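Beta-galactosidase (PDB 4CU9) probably hydrolyses terminal beta-galactosides, the part seen here being a calcium-bound carbohydrate-binding module that probably holds the enzyme on its sugar target. Local coordinates at residues A[16-21]-A[34-39]; A[38-43]-A[176-181]; A[104-109]-A[129-134]. All blocks are in the same frame, centred on the assembly; numbering follows the deposited sequence.

Contact 1: residues A[16-21]-A[34-39]. With CA (calcium ion), chain C.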
loop_
_atom_site.group_PDB
_atom_site.type_symbol
_atom_site.label_atom_id
_atom_site.label_comp_id
_atom_site.label_asym_id
_atom_site.label_seq_id
_atom_site.Cartn_x
_atom_site.Cartn_y
_atom_site.Cartn_z
ATOM N N SER A 16 -15.793 3.126 -5.194
ATOM C CA SER A 16 -14.999 3.900 -4.240
ATOM C C SER A 16 -13.481 3.636 -4.367
ATOM O O SER A 16 -13.026 3.036 -5.341
ATOM C CB SER A 16 -15.464 3.554 -2.820
ATOM O OG SER A 16 -14.897 4.463 -1.891
ATOM N N ASN A 17 -12.702 4.073 -3.369
ATOM C CA ASN A 17 -11.237 3.980 -3.441
ATOM C C ASN A 17 -10.746 2.574 -3.734
ATOM O O ASN A 17 -11.313 1.565 -3.256
ATOM C CB ASN A 17 -10.560 4.452 -2.166
ATOM C CG ASN A 17 -10.869 5.892 -1.792
ATOM O OD1 ASN A 17 -11.177 6.752 -2.621
ATOM N ND2 ASN A 17 -10.669 6.182 -0.514
ATOM N N GLN A 18 -9.682 2.506 -4.534
ATOM C CA GLN A 18 -9.119 1.236 -4.992
ATOM C C GLN A 18 -7.711 1.018 -4.456
ATOM O O GLN A 18 -6.808 1.815 -4.743
ATOM C CB GLN A 18 -9.082 1.207 -6.528
ATOM C CG GLN A 18 -8.496 -0.074 -7.085
ATOM C CD GLN A 18 -9.335 -1.302 -6.699
ATOM O OE1 GLN A 18 -10.485 -1.408 -7.102
ATOM N NE2 GLN A 18 -8.787 -2.185 -5.878
ATOM N N ALA A 19 -7.536 -0.062 -3.683
ATOM C CA ALA A 19 -6.249 -0.394 -3.152
ATOM C C ALA A 19 -5.449 -1.013 -4.279
ATOM O O ALA A 19 -6.011 -1.587 -5.213
ATOM C CB ALA A 19 -6.366 -1.349 -1.983
ATOM N N PHE A 20 -4.144 -0.805 -4.238
ATOM C CA PHE A 20 -3.234 -1.400 -5.236
ATOM C C PHE A 20 -1.926 -1.794 -4.622
ATOM O O PHE A 20 -1.496 -1.211 -3.581
ATOM C CB PHE A 20 -3.032 -0.483 -6.458
ATOM C CG PHE A 20 -2.230 0.736 -6.140
ATOM C CD1 PHE A 20 -2.843 1.850 -5.629
ATOM C CD2 PHE A 20 -0.867 0.694 -6.257
ATOM C CE1 PHE A 20 -2.067 2.968 -5.298
ATOM C CE2 PHE A 20 -0.093 1.784 -5.914
ATOM C CZ PHE A 20 -0.704 2.906 -5.429
ATOM N N ALA A 21 -1.225 -2.706 -5.306
ATOM C CA ALA A 21 0.115 -3.100 -4.927
ATOM C C ALA A 21 1.016 -3.497 -6.096
ATOM O O ALA A 21 0.544 -3.970 -7.125
ATOM C CB ALA A 21 0.089 -4.201 -3.875
ATOM N N ARG A 34 -5.252 -10.666 -0.143
ATOM C CA ARG A 34 -5.883 -9.840 -1.166
ATOM C C ARG A 34 -5.554 -8.382 -0.889
ATOM O O ARG A 34 -5.625 -7.927 0.257
ATOM C CB ARG A 34 -7.420 -9.986 -1.151
ATOM C CG ARG A 34 -7.982 -11.381 -1.414
ATOM C CD ARG A 34 -7.656 -11.882 -2.823
ATOM N NE ARG A 34 -8.191 -13.249 -3.065
ATOM C CZ ARG A 34 -7.515 -14.395 -2.939
ATOM N NH1 ARG A 34 -6.213 -14.437 -2.592
ATOM N NH2 ARG A 34 -8.148 -15.539 -3.200
ATOM N N VAL A 35 -5.218 -7.645 -1.938
ATOM C CA VAL A 35 -4.904 -6.226 -1.779
ATOM C C VAL A 35 -6.168 -5.435 -1.395
ATOM O O VAL A 35 -6.106 -4.416 -0.726
ATOM C CB VAL A 35 -4.271 -5.643 -3.038
ATOM C CG1 VAL A 35 -5.315 -5.453 -4.146
ATOM C CG2 VAL A 35 -3.594 -4.339 -2.732
ATOM N N ASP A 36 -7.324 -5.919 -1.812
ATOM C CA ASP A 36 -8.568 -5.253 -1.480
ATOM C C ASP A 36 -8.852 -5.283 0.014
ATOM O O ASP A 36 -9.662 -4.517 0.473
ATOM C CB ASP A 36 -9.719 -5.871 -2.284
ATOM C CG ASP A 36 -9.706 -5.410 -3.761
ATOM O OD1 ASP A 36 -9.682 -4.181 -4.026
ATOM O OD2 ASP A 36 -9.739 -6.262 -4.680
ATOM N N TYR A 37 -8.177 -6.139 0.782
ATOM C CA TYR A 37 -8.329 -6.127 2.227
ATOM C C TYR A 37 -7.662 -4.917 2.882
ATOM O O TYR A 37 -7.932 -4.643 4.053
ATOM C CB TYR A 37 -7.776 -7.403 2.866
ATOM C CG TYR A 37 -8.497 -8.674 2.493
ATOM C CD1 TYR A 37 -9.840 -8.658 2.179
ATOM C CD2 TYR A 37 -7.832 -9.896 2.460
ATOM C CE1 TYR A 37 -10.526 -9.818 1.823
ATOM C CE2 TYR A 37 -8.519 -11.076 2.137
ATOM C CZ TYR A 37 -9.866 -11.020 1.816
ATOM O OH TYR A 37 -10.606 -12.151 1.452
ATOM N N LEU A 38 -6.838 -4.179 2.125
ATOM C CA LEU A 38 -6.180 -2.984 2.632
ATOM C C LEU A 38 -7.119 -1.829 2.982
ATOM O O LEU A 38 -6.807 -1.051 3.885
ATOM C CB LEU A 38 -5.189 -2.417 1.633
ATOM C CG LEU A 38 -3.854 -3.132 1.447
ATOM C CD1 LEU A 38 -3.025 -2.339 0.456
ATOM C CD2 LEU A 38 -3.107 -3.238 2.750
ATOM N N ASN A 39 -8.224 -1.698 2.261
ATOM C CA ASN A 39 -9.151 -0.588 2.545
ATOM C C ASN A 39 -10.590 -0.977 2.727
ATOM O O ASN A 39 -11.482 -0.238 2.316
ATOM C CB ASN A 39 -9.018 0.510 1.481
ATOM C CG ASN A 39 -9.493 0.064 0.117
ATOM O OD1 ASN A 39 -9.498 -1.116 -0.168
ATOM N ND2 ASN A 39 -9.894 1.013 -0.733
HETATM CA CA CA C . -8.626 -4.498 6.182
HETATM O O HOH W 1 -10.175 3.706 0.933
HETATM O O HOH W 2 -9.760 -1.710 -2.868
HETATM O O HOH W 3 -8.716 -6.767 6.622
#
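The amide of Gln18 and the carboxylate of Asp36 meet with their planes turned 69° apart. Gln18 NE2 reaches Asp36 OD1 on its syn side at 2.9 Å, tilted slightly out of both planes. The other bond of NE2, to Ala19 O, is straighter and lies in the amide plane, on a lone pair of that carbonyl, so two acceptors fix the turn of the amide. Asp36 OD2 is taken by the hydroxyl of Tyr114. The second flat group, the amide of Asn39, has Asn17 O in its plane, and ND2 donates to that oxygen at 2.9 Å. At Asn17 the donor stands well above the carbonyl plane, an angle that probably weakens the bond. Asn17 OD1 pairs instead with Arg69 and Arg77.

The contact lays the 3-10 turn 35-37 against strand 18-21, which pairs with strand 61-70 in the beta-sandwich of this galactose-binding-type domain. Ala19 suits the tight meeting point: its methyl CB lies 3.3 Å from Val35 O and 3.9 Å from Leu38 CB. Val35 CG2, anti to the backbone N, comes over the strand backbone, 3.6 Å from Phe20 C, and touches the methyl of Ala21. Water 2 joins Ala19 N, Asp36 OD1 and Asn39 OD1. At the end of the turn, Tyr37 O binds the calcium ion at 2.2 Å.

Contact 2: residues A[38-43]-A[176-181]; sequences LNDGDH and MIEMTF. With CA (calcium ion), chain C.
Asp40 and Glu178 bring their carboxylates together nearly coplanar, 17° apart, with Asp40 OD1 and Glu178 OE1 both on the calcium ion. The site joins an Asx turn, Asp42 N donating to Asp40 OD1 from above the carboxylate plane, to a classic beta bulge in which Ile177 and Glu178 both face His85. The bulge is consistent with consecutive residues serving one metal: Ile177 offers its carbonyl O at 2.3 Å, Glu178 its OE1 at 2.2 Å. Asp42 O, Tyr37 O and water 3 complete the ligands. Hard oxygen donors suit calcium, and the ion probably offsets the repulsion between the acids.

The glutamate chain, anti to the backbone N at chi1 (-164°) and bent at chi2, brings its other oxygen to the loop, where OE2 accepts from Gly41 N at 2.9 Å. Gly41 tolerates the positive phi of this turn. Asp40 OD2 turns to Arg47 in a salt bridge. The His43 side chain crosses that of Glu178 at about a right angle, its CE1 3.5 Å from Glu178 CB.

The Leu38 side chain crosses Met176 obliquely, CD2 3.6 Å from Met176 CB, and Leu38 O accepts in its carbonyl plane from Met179 N at 2.8 Å.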
loop_
_atom_site.group_PDB
_atom_site.type_symbol
_atom_site.label_atom_id
_atom_site.label_comp_id
_atom_site.label_asym_id
_atom_site.label_seq_id
_atom_site.Cartn_x
_atom_site.Cartn_y
_atom_site.Cartn_z
ATOM N N LEU A 38 -6.838 -4.179 2.125
ATOM C CA LEU A 38 -6.180 -2.984 2.632
ATOM C C LEU A 38 -7.119 -1.829 2.982
ATOM O O LEU A 38 -6.807 -1.051 3.885
ATOM C CB LEU A 38 -5.189 -2.417 1.633
ATOM C CG LEU A 38 -3.854 -3.132 1.447
ATOM C CD1 LEU A 38 -3.025 -2.339 0.456
ATOM C CD2 LEU A 38 -3.107 -3.238 2.750
ATOM N N ASN A 39 -8.224 -1.698 2.261
ATOM C CA ASN A 39 -9.151 -0.588 2.545
ATOM C C ASN A 39 -10.590 -0.977 2.727
ATOM O O ASN A 39 -11.482 -0.238 2.316
ATOM C CB ASN A 39 -9.018 0.510 1.481
ATOM C CG ASN A 39 -9.493 0.064 0.117
ATOM O OD1 ASN A 39 -9.498 -1.116 -0.168
ATOM N ND2 ASN A 39 -9.894 1.013 -0.733
ATOM N N ASP A 40 -10.832 -2.106 3.371
ATOM C CA ASP A 40 -12.202 -2.587 3.561
ATOM C C ASP A 40 -12.767 -2.224 4.934
ATOM O O ASP A 40 -13.845 -2.650 5.303
ATOM C CB ASP A 40 -12.267 -4.099 3.322
ATOM C CG ASP A 40 -11.471 -4.886 4.305
ATOM O OD1 ASP A 40 -10.770 -4.344 5.190
ATOM O OD2 ASP A 40 -11.527 -6.100 4.214
ATOM N N GLY A 41 -12.023 -1.460 5.725
ATOM C CA GLY A 41 -12.482 -1.129 7.068
ATOM C C GLY A 41 -12.323 -2.225 8.101
ATOM O O GLY A 41 -12.507 -1.965 9.290
ATOM N N ASP A 42 -11.996 -3.447 7.648
ATOM C CA ASP A 42 -11.930 -4.613 8.501
ATOM C C ASP A 42 -10.512 -4.729 9.057
ATOM O O ASP A 42 -9.546 -4.483 8.350
ATOM C CB ASP A 42 -12.336 -5.875 7.721
ATOM C CG ASP A 42 -11.949 -7.148 8.432
ATOM O OD1 ASP A 42 -12.744 -7.634 9.256
ATOM O OD2 ASP A 42 -10.810 -7.643 8.215
ATOM N N HIS A 43 -10.406 -5.108 10.328
ATOM C CA HIS A 43 -9.116 -5.282 10.971
ATOM C C HIS A 43 -8.896 -6.715 11.452
ATOM O O HIS A 43 -8.150 -6.932 12.370
ATOM C CB HIS A 43 -8.922 -4.247 12.084
ATOM C CG HIS A 43 -8.828 -2.841 11.575
ATOM N ND1 HIS A 43 -7.627 -2.184 11.385
ATOM C CD2 HIS A 43 -9.790 -1.969 11.194
ATOM C CE1 HIS A 43 -7.854 -0.973 10.905
ATOM N NE2 HIS A 43 -9.159 -0.817 10.777
ATOM N N MET A 176 -0.047 -6.466 5.711
ATOM C CA MET A 176 -0.880 -5.390 6.213
ATOM C C MET A 176 -2.324 -5.758 6.261
ATOM O O MET A 176 -2.855 -6.448 5.360
ATOM C CB MET A 176 -0.778 -4.092 5.368
ATOM C CG MET A 176 0.600 -3.542 5.157
ATOM S SD MET A 176 0.629 -1.920 4.341
ATOM C CE MET A 176 0.002 -0.855 5.594
ATOM N N ILE A 177 -2.976 -5.236 7.296
ATOM C CA ILE A 177 -4.400 -5.449 7.490
ATOM C C ILE A 177 -5.232 -4.258 7.035
ATOM O O ILE A 177 -6.375 -4.425 6.655
ATOM C CB ILE A 177 -4.661 -5.777 8.977
ATOM C CG1 ILE A 177 -4.111 -7.167 9.275
ATOM C CG2 ILE A 177 -6.136 -5.707 9.342
ATOM C CD1 ILE A 177 -3.836 -7.376 10.757
ATOM N N GLU A 178 -4.670 -3.058 7.146
ATOM C CA GLU A 178 -5.364 -1.867 6.717
ATOM C C GLU A 178 -4.385 -0.755 6.386
ATOM O O GLU A 178 -3.331 -0.620 7.001
ATOM C CB GLU A 178 -6.394 -1.407 7.766
ATOM C CG GLU A 178 -7.424 -0.405 7.248
ATOM C CD GLU A 178 -8.539 -1.008 6.415
ATOM O OE1 GLU A 178 -8.621 -2.263 6.266
ATOM O OE2 GLU A 178 -9.377 -0.225 5.913
ATOM N N MET A 179 -4.760 0.032 5.385
ATOM C CA MET A 179 -4.002 1.224 5.018
ATOM C C MET A 179 -5.039 2.273 4.674
ATOM O O MET A 179 -5.893 2.017 3.828
ATOM C CB MET A 179 -3.125 0.929 3.814
ATOM C CG MET A 179 -2.468 2.130 3.197
ATOM S SD MET A 179 -1.524 1.758 1.730
ATOM C CE MET A 179 -0.298 0.590 2.248
ATOM N N THR A 180 -4.940 3.442 5.292
ATOM C CA THR A 180 -5.908 4.524 5.107
ATOM C C THR A 180 -5.175 5.857 4.969
ATOM O O THR A 180 -4.119 6.087 5.624
ATOM C CB THR A 180 -6.851 4.610 6.331
ATOM O OG1 THR A 180 -7.268 3.304 6.725
ATOM C CG2 THR A 180 -8.074 5.395 6.011
ATOM N N PHE A 181 -5.740 6.730 4.136
ATOM C CA PHE A 181 -5.294 8.109 4.016
ATOM C C PHE A 181 -6.458 9.011 4.364
ATOM O O PHE A 181 -7.590 8.710 3.981
ATOM C CB PHE A 181 -4.774 8.386 2.613
ATOM C CG PHE A 181 -3.621 7.501 2.252
ATOM C CD1 PHE A 181 -2.344 7.788 2.711
ATOM C CD2 PHE A 181 -3.836 6.316 1.559
ATOM C CE1 PHE A 181 -1.285 6.942 2.410
ATOM C CE2 PHE A 181 -2.781 5.459 1.268
ATOM C CZ PHE A 181 -1.512 5.767 1.721
HETATM CA CA CA C . -8.626 -4.498 6.182
HETATM O O HOH W 3 -8.716 -6.767 6.622
#

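Contact 3: residues A[104-109]-A[129-134]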
loop_
_atom_site.group_PDB
_atom_site.type_symbol
_atom_site.label_atom_id
_atom_site.label_comp_id
_atom_site.label_asym_id
_atom_site.label_seq_id
_atom_site.Cartn_x
_atom_site.Cartn_y
_atom_site.Cartn_z
ATOM N N VAL A 104 2.702 11.740 -8.741
ATOM C CA VAL A 104 2.936 12.980 -9.485
ATOM C C VAL A 104 3.101 12.688 -10.980
ATOM O O VAL A 104 3.594 13.542 -11.726
ATOM C CB VAL A 104 4.197 13.708 -8.991
ATOM C CG1 VAL A 104 4.051 14.232 -7.557
ATOM C CG2 VAL A 104 5.427 12.802 -9.099
ATOM N N GLY A 105 2.663 11.502 -11.430
ATOM C CA GLY A 105 2.837 11.143 -12.823
ATOM C C GLY A 105 1.692 11.587 -13.717
ATOM O O GLY A 105 0.828 12.398 -13.330
ATOM N N PRO A 106 1.663 11.056 -14.942
ATOM C CA PRO A 106 0.571 11.414 -15.854
ATOM C C PRO A 106 -0.786 10.893 -15.419
ATOM O O PRO A 106 -0.892 10.071 -14.480
ATOM C CB PRO A 106 1.021 10.799 -17.177
ATOM C CG PRO A 106 1.852 9.620 -16.773
ATOM C CD PRO A 106 2.601 10.099 -15.557
ATOM N N GLY A 107 -1.838 11.364 -16.092
ATOM C CA GLY A 107 -3.160 10.829 -15.877
ATOM C C GLY A 107 -3.132 9.321 -16.133
ATOM O O GLY A 107 -2.278 8.811 -16.845
ATOM N N PHE A 108 -4.004 8.591 -15.480
ATOM C CA PHE A 108 -3.968 7.115 -15.490
ATOM C C PHE A 108 -5.337 6.546 -15.229
ATOM O O PHE A 108 -6.260 7.265 -14.836
ATOM C CB PHE A 108 -3.007 6.607 -14.395
ATOM C CG PHE A 108 -3.458 6.978 -12.992
ATOM C CD1 PHE A 108 -3.208 8.219 -12.496
ATOM C CD2 PHE A 108 -4.100 6.067 -12.178
ATOM C CE1 PHE A 108 -3.654 8.582 -11.228
ATOM C CE2 PHE A 108 -4.532 6.415 -10.913
ATOM C CZ PHE A 108 -4.282 7.663 -10.420
ATOM N N GLU A 109 -5.478 5.246 -15.470
ATOM C CA GLU A 109 -6.642 4.498 -15.034
ATOM C C GLU A 109 -6.188 3.449 -14.021
ATOM O O GLU A 109 -5.005 3.157 -13.915
ATOM C CB GLU A 109 -7.398 3.836 -16.219
ATOM C CG GLU A 109 -6.595 2.830 -17.037
ATOM C CD GLU A 109 -7.389 2.340 -18.270
ATOM O OE1 GLU A 109 -8.375 1.574 -18.137
ATOM O OE2 GLU A 109 -7.047 2.742 -19.380
ATOM N N PRO A 129 9.336 4.827 -11.121
ATOM C CA PRO A 129 9.611 5.477 -9.839
ATOM C C PRO A 129 9.592 7.007 -9.897
ATOM O O PRO A 129 9.375 7.661 -8.863
ATOM C CB PRO A 129 11.053 5.044 -9.521
ATOM C CG PRO A 129 11.295 3.845 -10.349
ATOM C CD PRO A 129 10.443 3.944 -11.549
ATOM N N GLU A 130 9.858 7.581 -11.061
ATOM C CA GLU A 130 9.891 9.067 -11.175
ATOM C C GLU A 130 8.485 9.676 -11.066
ATOM O O GLU A 130 8.338 10.859 -10.940
ATOM C CB GLU A 130 10.515 9.506 -12.498
ATOM C CG GLU A 130 12.018 9.245 -12.559
ATOM C CD GLU A 130 12.796 10.004 -11.490
ATOM O OE1 GLU A 130 12.631 11.240 -11.412
ATOM O OE2 GLU A 130 13.545 9.358 -10.720
ATOM N N ASN A 131 7.457 8.841 -11.092
ATOM C CA ASN A 131 6.066 9.310 -10.949
ATOM C C ASN A 131 5.578 9.348 -9.503
ATOM O O ASN A 131 4.374 9.548 -9.255
ATOM C CB ASN A 131 5.155 8.426 -11.785
ATOM C CG ASN A 131 5.330 8.654 -13.281
ATOM O OD1 ASN A 131 5.787 9.709 -13.691
ATOM N ND2 ASN A 131 4.971 7.648 -14.102
ATOM N N TRP A 132 6.513 9.225 -8.558
ATOM C CA TRP A 132 6.178 9.186 -7.136
ATOM C C TRP A 132 7.152 10.148 -6.428
ATOM O O TRP A 132 8.370 10.080 -6.652
ATOM C CB TRP A 132 6.306 7.782 -6.579
ATOM C CG TRP A 132 5.310 6.813 -7.196
ATOM C CD1 TRP A 132 5.544 5.961 -8.206
ATOM C CD2 TRP A 132 3.951 6.635 -6.829
ATOM N NE1 TRP A 132 4.417 5.222 -8.511
ATOM C CE2 TRP A 132 3.405 5.642 -7.692
ATOM C CE3 TRP A 132 3.123 7.211 -5.863
ATOM C CZ2 TRP A 132 2.105 5.223 -7.582
ATOM C CZ3 TRP A 132 1.840 6.802 -5.775
ATOM C CH2 TRP A 132 1.328 5.827 -6.617
ATOM N N GLU A 133 6.592 10.985 -5.574
ATOM C CA GLU A 133 7.362 11.967 -4.783
ATOM C C GLU A 133 7.236 11.660 -3.287
ATOM O O GLU A 133 6.120 11.552 -2.752
ATOM C CB GLU A 133 6.845 13.373 -5.115
ATOM C CG GLU A 133 7.457 14.514 -4.307
ATOM C CD GLU A 133 8.785 14.993 -4.813
ATOM O OE1 GLU A 133 9.438 14.277 -5.619
ATOM O OE2 GLU A 133 9.186 16.113 -4.397
ATOM N N ALA A 134 8.390 11.575 -2.616
ATOM C CA ALA A 134 8.455 11.324 -1.185
ATOM C C ALA A 134 7.800 12.430 -0.360
ATOM O O ALA A 134 7.921 13.639 -0.671
ATOM C CB ALA A 134 9.903 11.129 -0.718
#
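Val104 and Asn131 meet where the antiparallel ladder between strands 97-103 and 132-139 runs out into loops, at the surface of the beta-sandwich. Val104 N donates to Asn131 O at 2.8 Å, almost perfectly straight at the hydrogen (178°), although the donor stands 42° out of the carbonyl plane. The bond carries the pairing on past the one between the backbones of Glu133 and Arg102.

The valine straddles the start of the opposite strand. With CG1 anti to the carbonyl carbon (chi1 -66°), CG2 falls between the backbone N and the carbonyl carbon and lies 3.4 Å from Asn131 O, while CG1 passes obliquely along Glu133, 3.8 Å from its CB. A branched side chain suits this place because each methyl has its own surface to lie on. Glu133 touches through its CB, the carboxylate taking no part.

Next to it, Gly105 faces Asn131 with bare backbone. Having no side chain, it lets the asparagine amide come directly onto it, OD1 3.4 Å from Gly105 CA. Pro106 follows and crosses the asparagine at about a right angle, its CD 3.7 Å from Asn131 ND2. That nitrogen spends its hydrogen bond on Pro125 O, so the amide is held between two loops and offers the proline a van der Waals surface. On the far side of the strand, Trp132 points away from loop 104-109 and packs edge-to-face with Phe126 and Tyr103; its NE1 is bonded to Phe126 O.

The chemistry is thus one straight backbone bond flanked by small van der Waals touches. It implies a join set by the main-chain geometry and by the close fit of glycine and asparagine, with little contribution from charge or from a buried hydrophobic patch.

In the fold
Contacts 1 and 2 share Leu38 and Asn39 and have centres 8 Å apart. The loop through these residues thus lies between strand 18-21 and strand 173-182, and the calcium ion takes ligands from both contacts: Tyr37 O of contact 1 lies 3.3 Å from Glu178 OE1 of contact 2. Contact 3 is nested in the long loop that contact 2 closes. Its centre is about 18 Å from that of contact 1 and about 23 Å from that of contact 2, on the opposite side of the chain's centre from the latter. Still, Phe20 CZ touches Trp132 CH2 at 3.8 Å, an aromatic contact between 1 and 3, whereas contacts 2 and 3 stay about 8 Å apart at their nearest atoms.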